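Local coordinates for reticulocyte binding protein (PDB 3FAW) that is a cell-wall-anchored streptococcal pullulanase that probably hydrolyses alpha-1,6 branch linkages in pullulan and related alpha-glucans, at residues T159-D164 with V172-L177; Y201-E206 with A239-V244; K213-D218 with D234-A239; K222-W227 with Y351-G356. One frame throughout, in Å; residues are numbered along the deposited sequence.

Interaction 1: T159-D164 with V172-L177; sequences TMIIYD and VATTPL
This antiparallel beta hairpin belongs to the carbohydrate-binding module 48 (CBM48) part of the pullulanase, and Met160 with Thr175 and Ile162 with Ala173 are its hydrogen-bonded pairs. Met160 N donates to Thr175 O over 3.0 Å, and Thr175 N returns the bond to Met160 O. Ile162 N reaches Ala173 O at 2.8 Å, but the answering donor is Val172 N, which meets Ile162 O almost straight, at 177°. The mismatch is a classic beta bulge, with Val172 and Ala173 together opposite Ile162. Val172 lays its CG2 branch 3.4 Å from Ile162 O; with chi1 at -66° this methyl sits between backbone N and carbonyl carbon, while CG1 swings out toward Asp164 CB. The side chains of Val172 and Ile162 cross at about a right angle, their CG2 methyls 4.0 Å apart. On the face that carries Met160 and Ile162, Leu177 bends back so that CD1 lies 4.0 Å from Met160 CB, with Leu189 of strand 184-189 packing on both Met160 and Ile162. Thr159 and Thr174 meet on the other face, CG2 to CB at 4.1 Å. Backbone bonds fix the register, while Met160, Ile162 and Leu177 add a mainly apolar face against strand 184-189.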
loop_
_atom_site.group_PDB
_atom_site.type_symbol
_atom_site.label_atom_id
_atom_site.label_comp_id
_atom_site.label_asym_id
_atom_site.label_seq_id
_atom_site.Cartn_x
_atom_site.Cartn_y
_atom_site.Cartn_z
ATOM N N THR A 159 -21.855 11.111 -23.701
ATOM C CA THR A 159 -22.542 12.329 -23.282
ATOM C C THR A 159 -22.165 12.661 -21.844
ATOM O O THR A 159 -22.169 11.781 -20.988
ATOM C CB THR A 159 -24.071 12.142 -23.361
ATOM O OG1 THR A 159 -24.441 11.776 -24.698
ATOM C CG2 THR A 159 -24.800 13.416 -22.957
ATOM N N MET A 160 -21.836 13.926 -21.585
ATOM C CA MET A 160 -21.585 14.391 -20.225
ATOM C C MET A 160 -22.889 14.877 -19.595
ATOM O O MET A 160 -23.648 15.621 -20.214
ATOM C CB MET A 160 -20.553 15.520 -20.207
ATOM C CG MET A 160 -20.071 15.885 -18.806
ATOM S SD MET A 160 -19.135 17.424 -18.722
ATOM C CE MET A 160 -17.520 16.905 -19.315
ATOM N N ILE A 161 -23.141 14.440 -18.365
ATOM C CA ILE A 161 -24.269 14.916 -17.578
ATOM C C ILE A 161 -23.711 15.758 -16.443
ATOM O O ILE A 161 -22.845 15.295 -15.700
ATOM C CB ILE A 161 -25.084 13.753 -16.972
ATOM C CG1 ILE A 161 -25.490 12.749 -18.053
ATOM C CG2 ILE A 161 -26.320 14.295 -16.256
ATOM C CD1 ILE A 161 -26.228 11.548 -17.505
ATOM N N ILE A 162 -24.211 16.985 -16.309
ATOM C CA ILE A 162 -23.679 17.939 -15.337
ATOM C C ILE A 162 -24.680 18.170 -14.205
ATOM O O ILE A 162 -25.873 18.362 -14.452
ATOM C CB ILE A 162 -23.290 19.272 -16.018
ATOM C CG1 ILE A 162 -22.278 19.010 -17.139
ATOM C CG2 ILE A 162 -22.707 20.243 -15.005
ATOM C CD1 ILE A 162 -21.739 20.257 -17.813
ATOM N N TYR A 163 -24.179 18.142 -12.967
ATOM C CA TYR A 163 -25.016 18.224 -11.769
ATOM C C TYR A 163 -24.676 19.457 -10.936
ATOM O O TYR A 163 -23.508 19.824 -10.808
ATOM C CB TYR A 163 -24.849 16.972 -10.907
ATOM C CG TYR A 163 -25.131 15.671 -11.638
ATOM C CD1 TYR A 163 -26.396 15.085 -11.601
ATOM C CD2 TYR A 163 -24.134 15.033 -12.367
ATOM C CE1 TYR A 163 -26.654 13.898 -12.268
ATOM C CE2 TYR A 163 -24.383 13.844 -13.039
ATOM C CZ TYR A 163 -25.644 13.281 -12.986
ATOM O OH TYR A 163 -25.895 12.106 -13.656
ATOM N N ASP A 164 -25.711 20.071 -10.361
ATOM C CA ASP A 164 -25.577 21.278 -9.542
ATOM C C ASP A 164 -24.561 21.102 -8.407
ATOM O O ASP A 164 -24.647 20.163 -7.619
ATOM C CB ASP A 164 -26.948 21.672 -8.963
ATOM C CG ASP A 164 -26.915 22.983 -8.183
ATOM O OD1 ASP A 164 -25.828 23.584 -8.017
ATOM O OD2 ASP A 164 -27.994 23.418 -7.731
ATOM N N VAL A 172 -28.467 19.651 -14.429
ATOM C CA VAL A 172 -28.614 21.020 -14.948
ATOM C C VAL A 172 -28.270 21.167 -16.442
ATOM O O VAL A 172 -28.687 22.137 -17.078
ATOM C CB VAL A 172 -27.784 22.046 -14.120
ATOM C CG1 VAL A 172 -28.327 22.151 -12.694
ATOM C CG2 VAL A 172 -26.307 21.680 -14.110
ATOM N N ALA A 173 -27.526 20.211 -17.001
ATOM C CA ALA A 173 -27.140 20.258 -18.415
ATOM C C ALA A 173 -26.566 18.933 -18.905
ATOM O O ALA A 173 -26.026 18.153 -18.116
ATOM C CB ALA A 173 -26.124 21.365 -18.641
ATOM N N THR A 174 -26.694 18.687 -20.210
ATOM C CA THR A 174 -26.010 17.573 -20.871
ATOM C C THR A 174 -25.468 18.025 -22.228
ATOM O O THR A 174 -26.050 18.903 -22.872
ATOM C CB THR A 174 -26.931 16.348 -21.097
ATOM O OG1 THR A 174 -27.715 16.545 -22.280
ATOM C CG2 THR A 174 -27.845 16.103 -19.901
ATOM N N THR A 175 -24.366 17.415 -22.662
ATOM C CA THR A 175 -23.720 17.786 -23.920
ATOM C C THR A 175 -22.976 16.590 -24.535
ATOM O O THR A 175 -22.350 15.820 -23.809
ATOM C CB THR A 175 -22.749 18.978 -23.707
ATOM O OG1 THR A 175 -22.313 19.491 -24.971
ATOM C CG2 THR A 175 -21.539 18.566 -22.866
ATOM N N PRO A 176 -23.049 16.425 -25.873
ATOM C CA PRO A 176 -22.371 15.304 -26.520
ATOM C C PRO A 176 -20.896 15.594 -26.782
ATOM O O PRO A 176 -20.543 16.719 -27.139
ATOM C CB PRO A 176 -23.122 15.170 -27.844
ATOM C CG PRO A 176 -23.538 16.558 -28.166
ATOM C CD PRO A 176 -23.758 17.268 -26.855
ATOM N N LEU A 177 -20.047 14.586 -26.601
ATOM C CA LEU A 177 -18.627 14.705 -26.931
ATOM C C LEU A 177 -18.367 14.186 -28.346
ATOM O O LEU A 177 -19.187 13.443 -28.903
ATOM C CB LEU A 177 -17.763 13.957 -25.906
ATOM C CG LEU A 177 -17.553 14.689 -24.570
ATOM C CD1 LEU A 177 -18.857 14.790 -23.796
ATOM C CD2 LEU A 177 -16.473 14.016 -23.727
#

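Interaction 2: Y201-E206 with A239-V244; sequences YYYLYE and AKAAFV. With CA (calcium ion), chain B.
Tyr203 and Ala241 form the hydrogen-bonded pair where the short strand 241-242 joins strand 202-209 of the CBM48 beta sheet, running antiparallel to it. Three backbone bonds stitch the two segments: Phe243 N to Tyr201 O at 2.9 Å, Tyr203 N to Ala241 O, the donor standing 40° out of the carbonyl plane, and a weak one from Ala241 N to Tyr203 O. Aromatic packing centres on the Tyr203 ring. Ala241 CB makes a CH-pi contact over one face, 3.5 Å from the centroid, while Phe243 lies over the opposite face, its ring tilted just 8° but slid so far that overlap is slight. Chi1 of 67° stands the Tyr203 ring up between these two neighbours, and its hydroxyl bonds to Asp218. Apolar contact continues where Leu204 CG meets Lys240 CG, 4.0 Å away, and where Ala242 CB touches the edge of the Tyr202 ring. With the backbone oxygens of Lys165 and Lys363 and four waters, Tyr202 holds a calcium ion, its OH 2.6 Å from the metal.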
loop_
_atom_site.group_PDB
_atom_site.type_symbol
_atom_site.label_atom_id
_atom_site.label_comp_id
_atom_site.label_asym_id
_atom_site.label_seq_id
_atom_site.Cartn_x
_atom_site.Cartn_y
_atom_site.Cartn_z
ATOM N N TYR A 201 -19.027 22.228 -9.797
ATOM C CA TYR A 201 -20.069 21.409 -10.438
ATOM C C TYR A 201 -19.583 19.973 -10.629
ATOM O O TYR A 201 -18.374 19.717 -10.693
ATOM C CB TYR A 201 -20.511 22.008 -11.780
ATOM C CG TYR A 201 -21.511 23.145 -11.660
ATOM C CD1 TYR A 201 -21.093 24.446 -11.382
ATOM C CD2 TYR A 201 -22.877 22.917 -11.827
ATOM C CE1 TYR A 201 -22.012 25.493 -11.273
ATOM C CE2 TYR A 201 -23.799 23.953 -11.721
ATOM C CZ TYR A 201 -23.361 25.237 -11.445
ATOM O OH TYR A 201 -24.275 26.265 -11.346
ATOM N N TYR A 202 -20.532 19.045 -10.723
ATOM C CA TYR A 202 -20.211 17.622 -10.813
ATOM C C TYR A 202 -20.642 17.041 -12.160
ATOM O O TYR A 202 -21.522 17.588 -12.819
ATOM C CB TYR A 202 -20.879 16.858 -9.672
ATOM C CG TYR A 202 -20.611 17.434 -8.302
ATOM C CD1 TYR A 202 -21.626 18.053 -7.570
ATOM C CD2 TYR A 202 -19.344 17.368 -7.737
ATOM C CE1 TYR A 202 -21.380 18.577 -6.302
ATOM C CE2 TYR A 202 -19.088 17.900 -6.476
ATOM C CZ TYR A 202 -20.106 18.498 -5.764
ATOM O OH TYR A 202 -19.850 19.009 -4.512
ATOM N N TYR A 203 -20.009 15.941 -12.568
ATOM C CA TYR A 203 -20.300 15.331 -13.862
ATOM C C TYR A 203 -20.139 13.808 -13.893
ATOM O O TYR A 203 -19.307 13.232 -13.185
ATOM C CB TYR A 203 -19.450 15.977 -14.974
ATOM C CG TYR A 203 -17.960 15.724 -14.876
ATOM C CD1 TYR A 203 -17.340 14.756 -15.670
ATOM C CD2 TYR A 203 -17.166 16.451 -13.992
ATOM C CE1 TYR A 203 -15.973 14.521 -15.584
ATOM C CE2 TYR A 203 -15.798 16.222 -13.900
ATOM C CZ TYR A 203 -15.208 15.258 -14.697
ATOM O OH TYR A 203 -13.854 15.035 -14.600
ATOM N N LEU A 204 -20.973 13.172 -14.715
ATOM C CA LEU A 204 -20.807 11.773 -15.095
ATOM C C LEU A 204 -20.783 11.704 -16.621
ATOM O O LEU A 204 -21.185 12.655 -17.293
ATOM C CB LEU A 204 -21.949 10.914 -14.549
ATOM C CG LEU A 204 -21.997 10.671 -13.035
ATOM C CD1 LEU A 204 -23.286 9.955 -12.651
ATOM C CD2 LEU A 204 -20.786 9.880 -12.553
ATOM N N TYR A 205 -20.298 10.586 -17.159
ATOM C CA TYR A 205 -20.361 10.326 -18.600
ATOM C C TYR A 205 -21.316 9.173 -18.875
ATOM O O TYR A 205 -21.203 8.116 -18.256
ATOM C CB TYR A 205 -18.980 9.968 -19.154
ATOM C CG TYR A 205 -18.027 11.132 -19.262
ATOM C CD1 TYR A 205 -18.288 12.189 -20.131
ATOM C CD2 TYR A 205 -16.853 11.172 -18.507
ATOM C CE1 TYR A 205 -17.411 13.262 -20.238
ATOM C CE2 TYR A 205 -15.969 12.239 -18.614
ATOM C CZ TYR A 205 -16.255 13.278 -19.483
ATOM O OH TYR A 205 -15.390 14.342 -19.585
ATOM N N GLU A 206 -22.248 9.377 -19.801
ATOM C CA GLU A 206 -23.122 8.302 -20.265
ATOM C C GLU A 206 -22.608 7.746 -21.589
ATOM O O GLU A 206 -22.580 8.452 -22.602
ATOM C CB GLU A 206 -24.570 8.778 -20.414
ATOM C CG GLU A 206 -25.556 7.631 -20.627
ATOM C CD GLU A 206 -27.002 8.093 -20.639
ATOM O OE1 GLU A 206 -27.348 8.941 -21.487
ATOM O OE2 GLU A 206 -27.789 7.604 -19.803
ATOM N N ALA A 239 -19.506 7.480 -7.394
ATOM C CA ALA A 239 -19.429 8.887 -7.028
ATOM C C ALA A 239 -19.420 9.707 -8.318
ATOM O O ALA A 239 -19.201 9.167 -9.409
ATOM C CB ALA A 239 -18.175 9.161 -6.202
ATOM N N LYS A 240 -19.676 11.004 -8.192
ATOM C CA LYS A 240 -19.659 11.901 -9.336
ATOM C C LYS A 240 -18.358 12.700 -9.330
ATOM O O LYS A 240 -17.895 13.136 -8.273
ATOM C CB LYS A 240 -20.869 12.841 -9.296
ATOM C CG LYS A 240 -22.215 12.133 -9.296
ATOM C CD LYS A 240 -23.367 13.134 -9.277
ATOM C CE LYS A 240 -24.718 12.447 -9.121
ATOM N NZ LYS A 240 -24.944 11.954 -7.721
ATOM N N ALA A 241 -17.766 12.882 -10.506
ATOM C CA ALA A 241 -16.549 13.692 -10.627
ATOM C C ALA A 241 -16.861 15.169 -10.376
ATOM O O ALA A 241 -18.017 15.584 -10.447
ATOM C CB ALA A 241 -15.914 13.504 -11.993
ATOM N N ALA A 242 -15.832 15.952 -10.069
ATOM C CA ALA A 242 -16.003 17.381 -9.786
ATOM C C ALA A 242 -15.043 18.209 -10.624
ATOM O O ALA A 242 -13.920 17.775 -10.904
ATOM C CB ALA A 242 -15.780 17.662 -8.304
ATOM N N PHE A 243 -15.487 19.399 -11.023
ATOM C CA PHE A 243 -14.623 20.341 -11.732
ATOM C C PHE A 243 -13.843 21.164 -10.711
ATOM O O PHE A 243 -14.429 21.959 -9.977
ATOM C CB PHE A 243 -15.433 21.264 -12.655
ATOM C CG PHE A 243 -16.182 20.540 -13.743
ATOM C CD1 PHE A 243 -15.517 19.713 -14.633
ATOM C CD2 PHE A 243 -17.553 20.702 -13.888
ATOM C CE1 PHE A 243 -16.204 19.049 -15.638
ATOM C CE2 PHE A 243 -18.250 20.036 -14.891
ATOM C CZ PHE A 243 -17.573 19.212 -15.766
ATOM N N VAL A 244 -12.528 20.944 -10.658
ATOM C CA VAL A 244 -11.636 21.679 -9.760
ATOM C C VAL A 244 -10.317 22.069 -10.434
ATOM O O VAL A 244 -9.945 21.523 -11.480
ATOM C CB VAL A 244 -11.309 20.866 -8.474
ATOM C CG1 VAL A 244 -12.546 20.719 -7.599
ATOM C CG2 VAL A 244 -10.716 19.496 -8.825
HETATM CA CA CA B . -20.966 21.040 -3.357
HETATM O O HOH W 1 -22.480 21.954 -1.668
HETATM O O HOH W 2 -22.554 19.280 -3.030
HETATM O O HOH W 3 -20.175 23.357 -3.037
HETATM O O HOH W 4 -19.500 21.813 -5.251
#

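Interaction 3: K213-D218 with D234-A239; sequences KVKILD and DDIKTA
The backbones of 214-217 and 235-239 run in nearly the same direction, 4° apart, yet at Lys215 and Ile236 their CA atoms stand 6.3 Å from each other, and two waters fill in as bridges. Water 6 accepts from Lys215 N and donates to Asp235 O; water 5 donates to Lys215 O and to Thr238 OG1 and accepts from Lys237 N. Both backbone polar atoms of Lys215 are thereby served without a direct bond between the chains. The Lys215 side chain, extended beyond CG, reaches across to Asp235 and forms a salt bridge: NZ lies 2.9 Å from OD2, on its syn lone pair, with a weak hydrogen bond to OD1. On the way, Lys215 CD passes 4.0 Å from Ile236 CG1. Strand 212-216 pairs with strand 202-209 in the CBM48 sheet, while 234-239 lies late in the long loop between strands 212-216 and 241-242, so the contact binds this loop alongside its own sheet. Further on, Leu217 CB meets Thr238 OG1 at 3.7 Å. Chi1 of 68° sets OG1 of Thr238 between backbone N and carbonyl carbon, from where it donates to Ala239 O at 2.9 Å as well as accepting from water 5. Lys237 crosses Val214 at about a right angle, its NZ 3.4 Å from Val214 CG2, and carries its charge to Asp403, with Tyr399 beside it in a cation-pi contact.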
loop_
_atom_site.group_PDB
_atom_site.type_symbol
_atom_site.label_atom_id
_atom_site.label_comp_id
_atom_site.label_asym_id
_atom_site.label_seq_id
_atom_site.Cartn_x
_atom_site.Cartn_y
_atom_site.Cartn_z
ATOM N N LYS A 213 -26.861 1.602 -22.326
ATOM C CA LYS A 213 -26.315 2.870 -21.842
ATOM C C LYS A 213 -25.869 2.695 -20.396
ATOM O O LYS A 213 -26.546 2.028 -19.615
ATOM C CB LYS A 213 -27.368 3.979 -21.896
ATOM C CG LYS A 213 -27.691 4.505 -23.280
ATOM C CD LYS A 213 -28.749 5.599 -23.191
ATOM C CE LYS A 213 -29.133 6.143 -24.561
ATOM N NZ LYS A 213 -29.770 5.108 -25.421
ATOM N N VAL A 214 -24.740 3.299 -20.033
ATOM C CA VAL A 214 -24.269 3.249 -18.648
ATOM C C VAL A 214 -23.565 4.549 -18.241
ATOM O O VAL A 214 -22.906 5.188 -19.057
ATOM C CB VAL A 214 -23.352 2.021 -18.413
ATOM C CG1 VAL A 214 -21.997 2.195 -19.108
ATOM C CG2 VAL A 214 -23.186 1.759 -16.922
ATOM N N LYS A 215 -23.724 4.933 -16.975
ATOM C CA LYS A 215 -23.139 6.171 -16.450
ATOM C C LYS A 215 -21.863 5.867 -15.673
ATOM O O LYS A 215 -21.889 5.102 -14.700
ATOM C CB LYS A 215 -24.157 6.918 -15.582
ATOM C CG LYS A 215 -25.372 7.405 -16.378
ATOM C CD LYS A 215 -26.477 7.990 -15.503
ATOM C CE LYS A 215 -27.700 8.338 -16.355
ATOM N NZ LYS A 215 -28.819 8.937 -15.574
ATOM N N ILE A 216 -20.751 6.468 -16.104
ATOM C CA ILE A 216 -19.422 6.129 -15.570
ATOM C C ILE A 216 -18.713 7.299 -14.874
ATOM O O ILE A 216 -19.079 8.464 -15.045
ATOM C CB ILE A 216 -18.492 5.502 -16.671
ATOM C CG1 ILE A 216 -18.074 6.524 -17.734
ATOM C CG2 ILE A 216 -19.184 4.310 -17.339
ATOM C CD1 ILE A 216 -16.860 7.350 -17.378
ATOM N N LEU A 217 -17.694 6.958 -14.087
ATOM C CA LEU A 217 -16.900 7.936 -13.340
ATOM C C LEU A 217 -15.594 8.184 -14.077
ATOM O O LEU A 217 -14.846 7.247 -14.341
ATOM C CB LEU A 217 -16.610 7.424 -11.921
ATOM C CG LEU A 217 -15.561 8.179 -11.093
ATOM C CD1 LEU A 217 -15.899 9.664 -11.013
ATOM C CD2 LEU A 217 -15.425 7.583 -9.685
ATOM N N ASP A 218 -15.333 9.447 -14.411
ATOM C CA ASP A 218 -14.075 9.849 -15.040
ATOM C C ASP A 218 -12.893 9.316 -14.217
ATOM O O ASP A 218 -12.705 9.725 -13.069
ATOM C CB ASP A 218 -14.018 11.378 -15.141
ATOM C CG ASP A 218 -12.846 11.881 -15.964
ATOM O OD1 ASP A 218 -12.006 11.069 -16.411
ATOM O OD2 ASP A 218 -12.761 13.112 -16.167
ATOM N N ASP A 234 -29.296 1.154 -9.632
ATOM C CA ASP A 234 -29.008 0.546 -10.937
ATOM C C ASP A 234 -28.536 1.565 -11.982
ATOM O O ASP A 234 -27.836 1.200 -12.931
ATOM C CB ASP A 234 -30.245 -0.196 -11.467
ATOM C CG ASP A 234 -30.590 -1.435 -10.648
ATOM O OD1 ASP A 234 -29.745 -1.895 -9.851
ATOM O OD2 ASP A 234 -31.717 -1.952 -10.809
ATOM N N ASP A 235 -28.918 2.829 -11.803
ATOM C CA ASP A 235 -28.620 3.881 -12.767
ATOM C C ASP A 235 -27.298 4.588 -12.458
ATOM O O ASP A 235 -26.423 4.692 -13.317
ATOM C CB ASP A 235 -29.757 4.897 -12.787
ATOM C CG ASP A 235 -29.548 5.983 -13.816
ATOM O OD1 ASP A 235 -29.283 5.640 -14.987
ATOM O OD2 ASP A 235 -29.653 7.175 -13.453
ATOM N N ILE A 236 -27.174 5.091 -11.234
ATOM C CA ILE A 236 -25.949 5.753 -10.787
ATOM C C ILE A 236 -25.333 4.928 -9.655
ATOM O O ILE A 236 -25.913 4.812 -8.578
ATOM C CB ILE A 236 -26.231 7.198 -10.328
ATOM C CG1 ILE A 236 -26.601 8.067 -11.536
ATOM C CG2 ILE A 236 -25.024 7.779 -9.613
ATOM C CD1 ILE A 236 -27.264 9.388 -11.174
ATOM N N LYS A 237 -24.161 4.351 -9.919
ATOM C CA LYS A 237 -23.518 3.414 -8.989
ATOM C C LYS A 237 -22.063 3.776 -8.690
ATOM O O LYS A 237 -21.261 2.927 -8.286
ATOM C CB LYS A 237 -23.630 1.975 -9.519
ATOM C CG LYS A 237 -23.435 1.800 -11.022
ATOM C CD LYS A 237 -23.538 0.316 -11.398
ATOM C CE LYS A 237 -23.844 0.107 -12.869
ATOM N NZ LYS A 237 -22.720 0.480 -13.766
ATOM N N THR A 238 -21.738 5.051 -8.883
ATOM C CA THR A 238 -20.422 5.584 -8.569
ATOM C C THR A 238 -20.582 6.977 -7.983
ATOM O O THR A 238 -21.652 7.587 -8.069
ATOM C CB THR A 238 -19.520 5.698 -9.829
ATOM O OG1 THR A 238 -20.039 6.704 -10.713
ATOM C CG2 THR A 238 -19.431 4.371 -10.560
ATOM N N ALA A 239 -19.506 7.480 -7.394
ATOM C CA ALA A 239 -19.429 8.887 -7.028
ATOM C C ALA A 239 -19.420 9.707 -8.318
ATOM O O ALA A 239 -19.201 9.167 -9.409
ATOM C CB ALA A 239 -18.175 9.161 -6.202
HETATM O O HOH W 5 -22.367 5.963 -11.946
HETATM O O HOH W 6 -26.404 4.193 -15.969
#

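Interaction 4: K222-W227 with Y351-G356; sequences KSLAEW and YFALSG
Leu224 and Ala353 make the tight part of this interface, where the loop after the CBM48 strand 212-216 packs on a loop of the catalytic TIM barrel. Ala353 CB presses into the Leu224 side chain, 3.7 Å from CG with both methyls close behind, and the same carbon lies 3.8 Å from Ser223 CA. The backbones draw together here, the CA atoms of Ser223 and Ala353 being 4.5 Å apart. Arg368 of helix 367-381 packs against Leu224 as well. Toward Lys222 the fit is looser and wetter. The lysine chain, bent at chi2 (-58°) and chi4, runs beside Phe352 and points the same way, but CE comes no nearer than 4.1 Å to CD1 of the ring, and NZ bonds to Tyr220 O. Waters do the polar joining. Lys222 O takes hydrogens from two of them: water 7, which accepts from Leu354 N, and water 8, 2.6 Å from Lys222 O, which donates its other hydrogen to Phe352 O at 2.8 Å.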
loop_
_atom_site.group_PDB
_atom_site.type_symbol
_atom_site.label_atom_id
_atom_site.label_comp_id
_atom_site.label_asym_id
_atom_site.label_seq_id
_atom_site.Cartn_x
_atom_site.Cartn_y
_atom_site.Cartn_z
ATOM N N LYS A 222 -10.150 14.743 -10.612
ATOM C CA LYS A 222 -9.262 15.308 -9.594
ATOM C C LYS A 222 -9.968 15.557 -8.261
ATOM O O LYS A 222 -9.314 15.777 -7.242
ATOM C CB LYS A 222 -8.631 16.612 -10.102
ATOM C CG LYS A 222 -7.859 16.479 -11.423
ATOM C CD LYS A 222 -6.724 15.456 -11.341
ATOM C CE LYS A 222 -5.971 15.344 -12.656
ATOM N NZ LYS A 222 -6.832 14.819 -13.756
ATOM N N SER A 223 -11.299 15.553 -8.277
ATOM C CA SER A 223 -12.093 15.548 -7.046
ATOM C C SER A 223 -13.491 14.992 -7.325
ATOM O O SER A 223 -13.810 14.637 -8.467
ATOM C CB SER A 223 -12.176 16.948 -6.417
ATOM O OG SER A 223 -12.621 16.877 -5.063
ATOM N N LEU A 224 -14.305 14.902 -6.275
ATOM C CA LEU A 224 -15.614 14.259 -6.347
ATOM C C LEU A 224 -16.647 14.960 -5.470
ATOM O O LEU A 224 -16.297 15.709 -4.555
ATOM C CB LEU A 224 -15.524 12.801 -5.885
ATOM C CG LEU A 224 -14.482 11.857 -6.496
ATOM C CD1 LEU A 224 -14.372 10.599 -5.644
ATOM C CD2 LEU A 224 -14.818 11.504 -7.944
ATOM N N ALA A 225 -17.920 14.694 -5.757
ATOM C CA ALA A 225 -19.021 15.078 -4.874
ATOM C C ALA A 225 -18.975 14.226 -3.611
ATOM O O ALA A 225 -18.472 13.103 -3.642
ATOM C CB ALA A 225 -20.359 14.898 -5.578
ATOM N N GLU A 226 -19.487 14.765 -2.505
ATOM C CA GLU A 226 -19.597 14.000 -1.259
ATOM C C GLU A 226 -20.248 12.648 -1.559
ATOM O O GLU A 226 -21.236 12.577 -2.294
ATOM C CB GLU A 226 -20.367 14.773 -0.171
ATOM C CG GLU A 226 -21.880 14.987 -0.398
ATOM C CD GLU A 226 -22.215 15.958 -1.526
ATOM O OE1 GLU A 226 -21.316 16.676 -2.014
ATOM O OE2 GLU A 226 -23.394 16.002 -1.928
ATOM N N TRP A 227 -19.670 11.584 -1.009
ATOM C CA TRP A 227 -20.008 10.213 -1.410
ATOM C C TRP A 227 -20.568 9.397 -0.245
ATOM O O TRP A 227 -19.999 9.370 0.853
ATOM C CB TRP A 227 -18.770 9.535 -2.014
ATOM C CG TRP A 227 -18.923 8.074 -2.336
ATOM C CD1 TRP A 227 -18.158 7.052 -1.855
ATOM C CD2 TRP A 227 -19.890 7.473 -3.210
ATOM N NE1 TRP A 227 -18.590 5.855 -2.372
ATOM C CE2 TRP A 227 -19.649 6.082 -3.206
ATOM C CE3 TRP A 227 -20.939 7.973 -3.992
ATOM C CZ2 TRP A 227 -20.416 5.184 -3.952
ATOM C CZ3 TRP A 227 -21.701 7.080 -4.734
ATOM C CH2 TRP A 227 -21.435 5.700 -4.709
ATOM N N TYR A 351 -8.101 6.905 -8.436
ATOM C CA TYR A 351 -6.644 6.916 -8.280
ATOM C C TYR A 351 -6.053 8.327 -8.338
ATOM O O TYR A 351 -4.863 8.506 -8.097
ATOM C CB TYR A 351 -5.987 6.003 -9.327
ATOM C CG TYR A 351 -6.295 4.536 -9.102
ATOM C CD1 TYR A 351 -6.001 3.927 -7.881
ATOM C CD2 TYR A 351 -6.890 3.759 -10.094
ATOM C CE1 TYR A 351 -6.284 2.595 -7.653
ATOM C CE2 TYR A 351 -7.177 2.411 -9.873
ATOM C CZ TYR A 351 -6.872 1.839 -8.647
ATOM O OH TYR A 351 -7.148 0.514 -8.409
ATOM N N PHE A 352 -6.899 9.313 -8.643
ATOM C CA PHE A 352 -6.523 10.733 -8.665
ATOM C C PHE A 352 -7.276 11.548 -7.615
ATOM O O PHE A 352 -6.712 12.457 -7.006
ATOM C CB PHE A 352 -6.845 11.349 -10.031
ATOM C CG PHE A 352 -5.990 10.851 -11.153
ATOM C CD1 PHE A 352 -4.893 11.584 -11.586
ATOM C CD2 PHE A 352 -6.300 9.664 -11.804
ATOM C CE1 PHE A 352 -4.108 11.134 -12.641
ATOM C CE2 PHE A 352 -5.518 9.206 -12.854
ATOM C CZ PHE A 352 -4.423 9.944 -13.273
ATOM N N ALA A 353 -8.563 11.241 -7.440
ATOM C CA ALA A 353 -9.435 11.998 -6.548
ATOM C C ALA A 353 -9.351 11.505 -5.097
ATOM O O ALA A 353 -9.482 10.308 -4.829
ATOM C CB ALA A 353 -10.871 11.940 -7.046
ATOM N N LEU A 354 -9.147 12.447 -4.176
ATOM C CA LEU A 354 -9.028 12.156 -2.746
ATOM C C LEU A 354 -10.366 11.756 -2.149
ATOM O O LEU A 354 -11.422 12.127 -2.659
ATOM C CB LEU A 354 -8.498 13.381 -1.987
ATOM C CG LEU A 354 -7.088 13.855 -2.347
ATOM C CD1 LEU A 354 -6.736 15.170 -1.640
ATOM C CD2 LEU A 354 -6.061 12.786 -2.034
ATOM N N SER A 355 -10.304 10.999 -1.059
ATOM C CA SER A 355 -11.486 10.658 -0.285
ATOM C C SER A 355 -12.021 11.912 0.405
ATOM O O SER A 355 -11.248 12.774 0.835
ATOM C CB SER A 355 -11.140 9.594 0.760
ATOM O OG SER A 355 -12.266 9.262 1.555
ATOM N N GLY A 356 -13.343 12.014 0.498
ATOM C CA GLY A 356 -13.981 13.075 1.266
ATOM C C GLY A 356 -14.076 12.774 2.760
ATOM O O GLY A 356 -14.484 13.634 3.532
HETATM O O HOH W 7 -9.414 15.311 -4.581
HETATM O O HOH W 8 -6.849 15.199 -6.494
#

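In the fold
From the N terminus, interaction 1 comes first and closes a hairpin, with seven residues between its segments. The chain then reaches strand 202-209, which pairs with strand 157-164, so interactions 1 and 2 share a sheet. Interaction 2 closes a longer loop, from 201-206 to 239-244, and interaction 3 falls wholly within that loop, the two sharing Ala239. Interaction 4 crosses both: residues 222-227 leave from inside these loops, and their partner 351-356 lies 124 residues downstream in the catalytic barrel. Backbone bonds pair Ser223 with Ala242 and Ala225 with Lys240, coupling 222-227 to 239-244 beside the CBM48 sheet, and through interaction 4 the same loop rests on the barrel domain.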